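Local coordinates for protein methylmalonyl-CoA carboxyltransferase 12S subunit (Propionibacterium freudenreichii, PDB 1ON3) that transfers the carboxyl group of methylmalonyl-CoA to the biotin of the 1.3S subunit, as the hexameric core of the transcarboxylase complex, at residues K43-A46 and R47-L50. Numbering follows the deposited sequence.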
loop_
_atom_site.group_PDB
_atom_site.type_symbol
_atom_site.label_atom_id
_atom_site.label_comp_id
_atom_site.label_asym_id
_atom_site.label_seq_id
_atom_site.Cartn_x
_atom_site.Cartn_y
_atom_site.Cartn_z
ATOM N N LYS E 43 -34.691 -9.930 36.903
ATOM C CA LYS E 43 -33.770 -9.229 36.003
ATOM C C LYS E 43 -33.142 -8.027 36.689
ATOM O O LYS E 43 -33.779 -7.371 37.511
ATOM C CB LYS E 43 -34.511 -8.692 34.772
ATOM C CG LYS E 43 -35.389 -9.680 34.049
ATOM C CD LYS E 43 -36.300 -8.946 33.081
ATOM C CE LYS E 43 -37.396 -9.862 32.565
ATOM N NZ LYS E 43 -38.432 -9.099 31.818
ATOM N N GLN E 44 -31.892 -7.738 36.339
ATOM C CA GLN E 44 -31.200 -6.576 36.879
ATOM C C GLN E 44 -31.606 -5.385 35.996
ATOM O O GLN E 44 -32.161 -5.577 34.924
ATOM C CB GLN E 44 -29.680 -6.783 36.799
ATOM C CG GLN E 44 -29.162 -7.941 37.653
ATOM C CD GLN E 44 -27.683 -8.224 37.438
ATOM O OE1 GLN E 44 -27.133 -9.158 38.020
ATOM N NE2 GLN E 44 -27.032 -7.419 36.603
ATOM N N THR E 45 -31.337 -4.162 36.446
ATOM C CA THR E 45 -31.656 -2.976 35.642
ATOM C C THR E 45 -30.509 -2.752 34.666
ATOM O O THR E 45 -29.464 -3.379 34.778
ATOM C CB THR E 45 -31.735 -1.715 36.497
ATOM O OG1 THR E 45 -30.444 -1.469 37.073
ATOM C CG2 THR E 45 -32.753 -1.880 37.606
ATOM N N ALA E 46 -30.702 -1.846 33.721
ATOM C CA ALA E 46 -29.660 -1.523 32.752
ATOM C C ALA E 46 -28.360 -1.078 33.428
ATOM O O ALA E 46 -27.275 -1.474 33.014
ATOM C CB ALA E 46 -30.148 -0.433 31.834
ATOM N N ARG E 47 -28.460 -0.254 34.470
ATOM C CA ARG E 47 -27.256 0.227 35.125
ATOM C C ARG E 47 -26.589 -0.797 36.028
ATOM O O ARG E 47 -25.368 -0.793 36.163
ATOM C CB ARG E 47 -27.554 1.538 35.863
ATOM C CG ARG E 47 -27.839 2.661 34.859
ATOM C CD ARG E 47 -28.369 3.949 35.472
ATOM N NE ARG E 47 -28.659 4.915 34.411
ATOM C CZ ARG E 47 -27.745 5.681 33.820
ATOM N NH1 ARG E 47 -26.463 5.619 34.184
ATOM N NH2 ARG E 47 -28.108 6.495 32.848
ATOM N N GLU E 48 -27.377 -1.676 36.641
ATOM C CA GLU E 48 -26.799 -2.715 37.485
ATOM C C GLU E 48 -25.982 -3.657 36.596
ATOM O O GLU E 48 -24.912 -4.120 36.979
ATOM C CB GLU E 48 -27.904 -3.499 38.202
ATOM C CG GLU E 48 -28.545 -2.727 39.342
ATOM C CD GLU E 48 -29.872 -3.319 39.794
ATOM O OE1 GLU E 48 -30.404 -2.840 40.808
ATOM O OE2 GLU E 48 -30.390 -4.247 39.141
ATOM N N ARG E 49 -26.499 -3.935 35.404
ATOM C CA ARG E 49 -25.815 -4.827 34.466
ATOM C C ARG E 49 -24.441 -4.286 34.080
ATOM O O ARG E 49 -23.451 -5.018 34.096
ATOM C CB ARG E 49 -26.682 -5.035 33.214
ATOM C CG ARG E 49 -27.866 -5.977 33.475
ATOM C CD ARG E 49 -28.949 -5.910 32.382
ATOM N NE ARG E 49 -30.025 -6.867 32.649
ATOM C CZ ARG E 49 -31.205 -6.881 32.030
ATOM N NH1 ARG E 49 -31.485 -5.989 31.087
ATOM N NH2 ARG E 49 -32.117 -7.780 32.370
ATOM N N LEU E 50 -24.375 -3.001 33.748
ATOM C CA LEU E 50 -23.095 -2.414 33.389
ATOM C C LEU E 50 -22.185 -2.384 34.610
ATOM O O LEU E 50 -20.991 -2.653 34.512
ATOM C CB LEU E 50 -23.290 -0.999 32.844
ATOM C CG LEU E 50 -23.859 -0.944 31.431
ATOM C CD1 LEU E 50 -24.197 0.505 31.060
ATOM C CD2 LEU E 50 -22.834 -1.531 30.462
HETATM O O HOH W 1 -30.929 1.275 35.091
#
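The guanidinium of R49 carries the carbonyl oxygen of Q44 over one face, O standing 3.2 Å above the plane and displaced toward its rim. The angles from NE and NH2 are too poor for hydrogen bonds, and that oxygen takes one instead from Q38 NE2 of helix 32-40. NE and NH1 of R49 form salt bridges with D241 of helix 241-253 and D138 of strand 133-139, tying the helix start into the N-terminal carboxyltransferase domain, while NH2 bonds weakly to A175 O. K43 CB approaches the same group obliquely, 3.5 Å from R49 NH2, and the Q44 amide, its plane turned 35° from the guanidinium, sets NE2 beside R49 CG. The second flat group, the E48 carboxylate, is met from above its plane by the backbone N-H of T45, with N to OE2 2.9 Å and an N-H...O angle of 164°; Q44 CA and CB lie close to the same oxygen. The reciprocal bond runs from E48 N to T45 OG1, 3.1 Å, and the pair is a capping box, T45 being the N-cap of helix 46-53. With chi1 of 63°, T45 holds OG1 between its own N and carbonyl carbon, a position from which it faces the N-H of E48. E48 has CG beside its backbone N and an extended chain beyond, which carries OE2 back to the residue before the helix. That oxygen also accepts from H39 of helix 32-40, so one carboxylate links the two helices. Were E48 shortened to an alanine, T45 N and H39 NE2 would probably lose the acceptor they share. A water takes the N-H of R47 at 3.0 Å. Regular helical bonding sets in with R49 N to T45 O, 3.1 Å.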